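Local coordinates for protein Exo beta-1,2-glucooligosaccharide sophorohydrolase (non-reducing end) (PDB 5Z06) that hydrolyses linear beta-1,2-glucan and beta-1,2-glucooligosaccharides of four or more glucose units as an exo-type enzyme, releasing sophorose from the non-reducing end, at residues Y513-G527 against Y553-I566. Numbering follows the deposited sequence.
Sequences YTNGNTYYGENLKVG and YTNYFENNQKMAKI
The Y513 ring meets Y556 OH at its edge, in plane, while V526 CG1 lies over one of its faces, 3.3 Å above the plane and offset toward the rim. On the Y556 ring, T554 CG2 lies over one face, likewise offset toward the rim, and N560 OD1 lies at the edge. The Y513 and Y553 rings are neither stacked nor edge-to-face: their planes make 49° and their centroids are 5.5 Å apart. These groups close the open end of a beta hairpin, strands 518-519 and 522-523 joined by a type I' turn, laid on helix 556-573 within the glycoamylase-like region; Y486 of helix 485-490 touches both Y513 and Y556.

Further along, the N559 amide grips the backbone of V526 at two points. Its ND2 donates to V526 O at 2.8 Å, almost straight at 176° and in the amide plane, although it reaches that oxygen from above the carbonyl plane. OD1 accepts from V526 N over a longer 3.3 Å. With CG anti to the backbone N (chi1 -157°), the amide is carried to the V526 backbone, and an alanine here would probably leave V526 N and O without these mates and that backbone less firmly fixed.

Two salt bridges join the segments. K525 NZ meets E558 OE2 on the syn side, tilted out of the carboxylate plane, whereas K565 NZ approaches E522 OE2 from above its plane. Nearer the turn, I566 puts CD1 3.9 Å from L524 CD1. The K562 chain, extended beyond CG, runs past E522, CG 3.3 Å from its OE1, and ends with NZ 2.6 Å from N523 O, nearly in line with that carbonyl.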
loop_
_atom_site.group_PDB
_atom_site.type_symbol
_atom_site.label_atom_id
_atom_site.label_comp_id
_atom_site.label_asym_id
_atom_site.label_seq_id
_atom_site.Cartn_x
_atom_site.Cartn_y
_atom_site.Cartn_z
ATOM N N TYR A 513 8.982 -29.798 -1.531
ATOM C CA TYR A 513 8.533 -28.998 -2.690
ATOM C C TYR A 513 7.163 -29.420 -3.116
ATOM O O TYR A 513 6.224 -28.609 -3.131
ATOM C CB TYR A 513 9.487 -28.997 -3.894
ATOM C CG TYR A 513 8.960 -28.078 -4.961
ATOM C CD1 TYR A 513 9.054 -26.700 -4.824
ATOM C CD2 TYR A 513 8.318 -28.583 -6.079
ATOM C CE1 TYR A 513 8.553 -25.843 -5.803
ATOM C CE2 TYR A 513 7.806 -27.743 -7.046
ATOM C CZ TYR A 513 7.925 -26.379 -6.898
ATOM O OH TYR A 513 7.392 -25.590 -7.883
ATOM N N THR A 514 7.071 -30.679 -3.526
ATOM C CA THR A 514 5.809 -31.383 -3.573
ATOM C C THR A 514 5.172 -31.442 -2.190
ATOM O O THR A 514 5.840 -31.403 -1.148
ATOM C CB THR A 514 5.987 -32.825 -4.033
ATOM O OG1 THR A 514 7.021 -33.432 -3.245
ATOM C CG2 THR A 514 6.348 -32.860 -5.496
ATOM N N ASN A 515 3.862 -31.567 -2.197
ATOM C CA ASN A 515 3.099 -31.497 -0.970
ATOM C C ASN A 515 2.249 -32.770 -0.912
ATOM O O ASN A 515 2.503 -33.643 -0.072
ATOM C CB ASN A 515 2.289 -30.193 -0.961
ATOM C CG ASN A 515 1.445 -30.021 0.284
ATOM O OD1 ASN A 515 0.852 -30.979 0.785
ATOM N ND2 ASN A 515 1.347 -28.784 0.764
ATOM N N GLY A 516 1.250 -32.866 -1.788
ATOM C CA GLY A 516 0.381 -34.028 -1.824
ATOM C C GLY A 516 -0.738 -34.085 -0.808
ATOM O O GLY A 516 -1.570 -34.976 -0.887
ATOM N N ASN A 517 -0.776 -33.154 0.143
ATOM C CA ASN A 517 -1.895 -33.060 1.066
ATOM C C ASN A 517 -3.103 -32.419 0.413
ATOM O O ASN A 517 -3.003 -31.775 -0.645
ATOM C CB ASN A 517 -1.507 -32.254 2.295
ATOM C CG ASN A 517 -0.490 -32.971 3.144
ATOM O OD1 ASN A 517 -0.841 -33.933 3.803
ATOM N ND2 ASN A 517 0.765 -32.512 3.134
ATOM N N THR A 518 -4.243 -32.625 1.058
ATOM C CA THR A 518 -5.508 -32.061 0.628
ATOM C C THR A 518 -5.963 -31.001 1.637
ATOM O O THR A 518 -5.890 -31.212 2.847
ATOM C CB THR A 518 -6.569 -33.155 0.474
ATOM O OG1 THR A 518 -6.140 -34.055 -0.548
ATOM C CG2 THR A 518 -7.922 -32.574 0.046
ATOM N N TYR A 519 -6.443 -29.875 1.105
ATOM C CA TYR A 519 -6.954 -28.748 1.891
ATOM C C TYR A 519 -8.241 -28.339 1.250
ATOM O O TYR A 519 -8.276 -28.071 0.040
ATOM C CB TYR A 519 -5.987 -27.566 1.852
ATOM C CG TYR A 519 -4.590 -27.958 2.203
ATOM C CD1 TYR A 519 -4.186 -28.076 3.535
ATOM C CD2 TYR A 519 -3.678 -28.262 1.203
ATOM C CE1 TYR A 519 -2.892 -28.453 3.850
ATOM C CE2 TYR A 519 -2.386 -28.640 1.505
ATOM C CZ TYR A 519 -2.000 -28.735 2.814
ATOM O OH TYR A 519 -0.719 -29.116 3.052
ATOM N N TYR A 520 -9.309 -28.315 2.040
ATOM C CA TYR A 520 -10.615 -27.893 1.554
ATOM C C TYR A 520 -10.935 -28.665 0.283
ATOM O O TYR A 520 -11.438 -28.113 -0.702
ATOM C CB TYR A 520 -10.633 -26.371 1.346
ATOM C CG TYR A 520 -10.097 -25.692 2.581
ATOM C CD1 TYR A 520 -10.891 -25.556 3.715
ATOM C CD2 TYR A 520 -8.780 -25.274 2.657
ATOM C CE1 TYR A 520 -10.398 -25.010 4.876
ATOM C CE2 TYR A 520 -8.292 -24.699 3.819
ATOM C CZ TYR A 520 -9.110 -24.587 4.929
ATOM O OH TYR A 520 -8.662 -24.032 6.099
ATOM N N GLY A 521 -10.596 -29.957 0.310
ATOM C CA GLY A 521 -10.920 -30.859 -0.789
ATOM C C GLY A 521 -10.070 -30.768 -2.030
ATOM O O GLY A 521 -10.292 -31.546 -2.966
ATOM N N GLU A 522 -9.110 -29.836 -2.041
ATOM C CA GLU A 522 -8.197 -29.644 -3.152
ATOM C C GLU A 522 -6.880 -30.283 -2.807
ATOM O O GLU A 522 -6.228 -29.877 -1.844
ATOM C CB GLU A 522 -7.964 -28.166 -3.423
ATOM C CG GLU A 522 -9.190 -27.433 -3.930
ATOM C CD GLU A 522 -9.650 -27.909 -5.280
ATOM O OE1 GLU A 522 -8.830 -28.449 -6.036
ATOM O OE2 GLU A 522 -10.842 -27.739 -5.596
ATOM N N ASN A 523 -6.491 -31.275 -3.607
ATOM C CA ASN A 523 -5.210 -31.880 -3.459
ATOM C C ASN A 523 -4.119 -31.035 -4.087
ATOM O O ASN A 523 -4.070 -30.877 -5.301
ATOM C CB ASN A 523 -5.145 -33.245 -4.076
ATOM C CG ASN A 523 -3.872 -33.914 -3.696
ATOM O OD1 ASN A 523 -2.870 -33.771 -4.381
ATOM N ND2 ASN A 523 -3.858 -34.512 -2.521
ATOM N N LEU A 524 -3.217 -30.562 -3.242
ATOM C CA LEU A 524 -2.185 -29.647 -3.638
ATOM C C LEU A 524 -0.935 -30.437 -3.978
ATOM O O LEU A 524 -0.292 -30.972 -3.083
ATOM C CB LEU A 524 -1.915 -28.681 -2.471
ATOM C CG LEU A 524 -1.282 -27.354 -2.807
ATOM C CD1 LEU A 524 -2.131 -26.588 -3.823
ATOM C CD2 LEU A 524 -1.093 -26.544 -1.531
ATOM N N LYS A 525 -0.596 -30.528 -5.263
ATOM C CA LYS A 525 0.612 -31.256 -5.664
ATOM C C LYS A 525 1.895 -30.589 -5.189
ATOM O O LYS A 525 2.840 -31.246 -4.768
ATOM C CB LYS A 525 0.648 -31.446 -7.170
ATOM C CG LYS A 525 -0.371 -32.461 -7.679
ATOM C CD LYS A 525 -0.411 -32.440 -9.201
ATOM C CE LYS A 525 -1.275 -33.536 -9.788
ATOM N NZ LYS A 525 -2.554 -32.991 -10.313
ATOM N N VAL A 526 1.929 -29.274 -5.240
ATOM C CA VAL A 526 3.113 -28.531 -4.866
ATOM C C VAL A 526 2.702 -27.413 -3.936
ATOM O O VAL A 526 1.619 -26.834 -4.057
ATOM C CB VAL A 526 3.763 -27.956 -6.122
ATOM C CG1 VAL A 526 4.792 -26.875 -5.788
ATOM C CG2 VAL A 526 4.395 -29.075 -6.938
ATOM N N GLY A 527 3.590 -27.075 -3.030
ATOM C CA GLY A 527 3.415 -25.888 -2.240
ATOM C C GLY A 527 3.684 -26.132 -0.786
ATOM O O GLY A 527 3.309 -27.173 -0.230
ATOM N N TYR A 553 6.153 -32.194 -11.490
ATOM C CA TYR A 553 5.155 -32.325 -10.417
ATOM C C TYR A 553 3.742 -31.879 -10.731
ATOM O O TYR A 553 2.800 -32.529 -10.335
ATOM C CB TYR A 553 5.617 -31.495 -9.254
ATOM C CG TYR A 553 6.998 -31.842 -8.830
ATOM C CD1 TYR A 553 7.303 -33.125 -8.396
ATOM C CD2 TYR A 553 8.005 -30.909 -8.872
ATOM C CE1 TYR A 553 8.584 -33.458 -7.987
ATOM C CE2 TYR A 553 9.283 -31.229 -8.463
ATOM C CZ TYR A 553 9.571 -32.502 -8.018
ATOM O OH TYR A 553 10.855 -32.804 -7.610
ATOM N N THR A 554 3.592 -30.753 -11.412
ATOM C CA THR A 554 2.278 -30.200 -11.666
ATOM C C THR A 554 2.335 -29.197 -12.788
ATOM O O THR A 554 3.389 -28.602 -13.060
ATOM C CB THR A 554 1.705 -29.488 -10.389
ATOM O OG1 THR A 554 0.370 -29.013 -10.630
ATOM C CG2 THR A 554 2.592 -28.311 -9.932
ATOM N N ASN A 555 1.191 -28.999 -13.420
ATOM C CA ASN A 555 0.937 -27.793 -14.180
ATOM C C ASN A 555 0.654 -26.648 -13.175
ATOM O O ASN A 555 -0.071 -26.860 -12.201
ATOM C CB ASN A 555 -0.265 -27.996 -15.047
ATOM C CG ASN A 555 -0.659 -26.737 -15.753
ATOM O OD1 ASN A 555 -1.589 -26.034 -15.333
ATOM N ND2 ASN A 555 0.086 -26.402 -16.800
ATOM N N TYR A 556 1.197 -25.454 -13.417
ATOM C CA TYR A 556 1.075 -24.364 -12.437
ATOM C C TYR A 556 -0.254 -23.612 -12.416
ATOM O O TYR A 556 -0.679 -23.200 -11.353
ATOM C CB TYR A 556 2.329 -23.444 -12.401
ATOM C CG TYR A 556 3.345 -24.180 -11.620
ATOM C CD1 TYR A 556 3.324 -24.154 -10.240
ATOM C CD2 TYR A 556 4.185 -25.074 -12.245
ATOM C CE1 TYR A 556 4.186 -24.923 -9.496
ATOM C CE2 TYR A 556 5.069 -25.848 -11.515
ATOM C CZ TYR A 556 5.060 -25.781 -10.141
ATOM O OH TYR A 556 5.927 -26.548 -9.412
ATOM N N PHE A 557 -0.944 -23.479 -13.534
ATOM C CA PHE A 557 -2.266 -22.904 -13.460
ATOM C C PHE A 557 -3.125 -23.782 -12.546
ATOM O O PHE A 557 -3.844 -23.268 -11.711
ATOM C CB PHE A 557 -2.963 -22.816 -14.808
ATOM C CG PHE A 557 -4.349 -22.269 -14.696
ATOM C CD1 PHE A 557 -4.546 -20.894 -14.549
ATOM C CD2 PHE A 557 -5.452 -23.115 -14.633
ATOM C CE1 PHE A 557 -5.822 -20.381 -14.396
ATOM C CE2 PHE A 557 -6.734 -22.600 -14.483
ATOM C CZ PHE A 557 -6.920 -21.238 -14.366
ATOM N N GLU A 558 -3.086 -25.093 -12.775
ATOM C CA GLU A 558 -3.859 -26.049 -11.996
ATOM C C GLU A 558 -3.546 -25.933 -10.517
ATOM O O GLU A 558 -4.449 -25.870 -9.684
ATOM C CB GLU A 558 -3.560 -27.478 -12.457
ATOM C CG GLU A 558 -4.254 -28.584 -11.666
ATOM C CD GLU A 558 -3.529 -29.903 -11.802
ATOM O OE1 GLU A 558 -3.827 -30.642 -12.760
ATOM O OE2 GLU A 558 -2.639 -30.198 -10.953
ATOM N N ASN A 559 -2.262 -25.910 -10.204
ATOM C CA ASN A 559 -1.818 -25.896 -8.819
ATOM C C ASN A 559 -2.047 -24.535 -8.137
ATOM O O ASN A 559 -2.502 -24.477 -6.996
ATOM C CB ASN A 559 -0.345 -26.268 -8.726
ATOM C CG ASN A 559 0.013 -26.810 -7.354
ATOM O OD1 ASN A 559 -0.460 -27.880 -6.956
ATOM N ND2 ASN A 559 0.815 -26.064 -6.612
ATOM N N ASN A 560 -1.704 -23.454 -8.843
ATOM C CA ASN A 560 -1.943 -22.096 -8.366
ATOM C C ASN A 560 -3.430 -21.893 -8.109
ATOM O O ASN A 560 -3.819 -21.362 -7.075
ATOM C CB ASN A 560 -1.463 -21.049 -9.384
ATOM C CG ASN A 560 0.042 -20.969 -9.479
ATOM O OD1 ASN A 560 0.771 -21.691 -8.790
ATOM N ND2 ASN A 560 0.521 -20.101 -10.360
ATOM N N GLN A 561 -4.253 -22.336 -9.050
ATOM C CA GLN A 561 -5.696 -22.174 -8.921
ATOM C C GLN A 561 -6.204 -22.861 -7.662
ATOM O O GLN A 561 -7.066 -22.328 -6.973
ATOM C CB GLN A 561 -6.409 -22.703 -10.151
ATOM C CG GLN A 561 -7.928 -22.615 -10.114
ATOM C CD GLN A 561 -8.541 -23.271 -11.317
ATOM O OE1 GLN A 561 -8.288 -24.447 -11.577
ATOM N NE2 GLN A 561 -9.339 -22.525 -12.062
ATOM N N LYS A 562 -5.660 -24.036 -7.373
ATOM C CA LYS A 562 -5.962 -24.715 -6.136
ATOM C C LYS A 562 -5.630 -23.882 -4.924
ATOM O O LYS A 562 -6.415 -23.857 -3.973
ATOM C CB LYS A 562 -5.221 -26.040 -6.042
ATOM C CG LYS A 562 -5.910 -27.125 -6.823
ATOM C CD LYS A 562 -5.047 -28.352 -6.853
ATOM C CE LYS A 562 -5.645 -29.419 -7.732
ATOM N NZ LYS A 562 -4.680 -30.540 -7.755
ATOM N N MET A 563 -4.472 -23.221 -4.948
ATOM C CA MET A 563 -4.123 -22.321 -3.864
ATOM C C MET A 563 -5.166 -21.203 -3.678
ATOM O O MET A 563 -5.574 -20.914 -2.560
ATOM C CB MET A 563 -2.730 -21.766 -4.050
ATOM C CG MET A 563 -1.676 -22.854 -3.929
ATOM S SD MET A 563 -0.026 -22.207 -4.222
ATOM C CE MET A 563 0.953 -23.663 -3.898
ATOM N N ALA A 564 -5.608 -20.598 -4.769
ATOM C CA ALA A 564 -6.623 -19.572 -4.687
ATOM C C ALA A 564 -7.893 -20.125 -4.070
ATOM O O ALA A 564 -8.444 -19.534 -3.146
ATOM C CB ALA A 564 -6.904 -18.978 -6.052
ATOM N N LYS A 565 -8.353 -21.268 -4.566
ATOM C CA LYS A 565 -9.568 -21.873 -4.036
ATOM C C LYS A 565 -9.455 -22.254 -2.576
ATOM O O LYS A 565 -10.420 -22.138 -1.845
ATOM C CB LYS A 565 -9.925 -23.108 -4.838
ATOM C CG LYS A 565 -10.529 -22.779 -6.190
ATOM C CD LYS A 565 -10.525 -24.006 -7.079
ATOM C CE LYS A 565 -11.905 -24.545 -7.367
ATOM N NZ LYS A 565 -11.779 -25.919 -7.921
ATOM N N ILE A 566 -8.286 -22.759 -2.189
ATOM C CA ILE A 566 -7.998 -23.148 -0.824
ATOM C C ILE A 566 -8.106 -21.930 0.057
ATOM O O ILE A 566 -8.689 -21.969 1.127
ATOM C CB ILE A 566 -6.572 -23.746 -0.708
ATOM C CG1 ILE A 566 -6.553 -25.219 -1.166
ATOM C CG2 ILE A 566 -6.033 -23.671 0.709
ATOM C CD1 ILE A 566 -5.183 -25.756 -1.525
#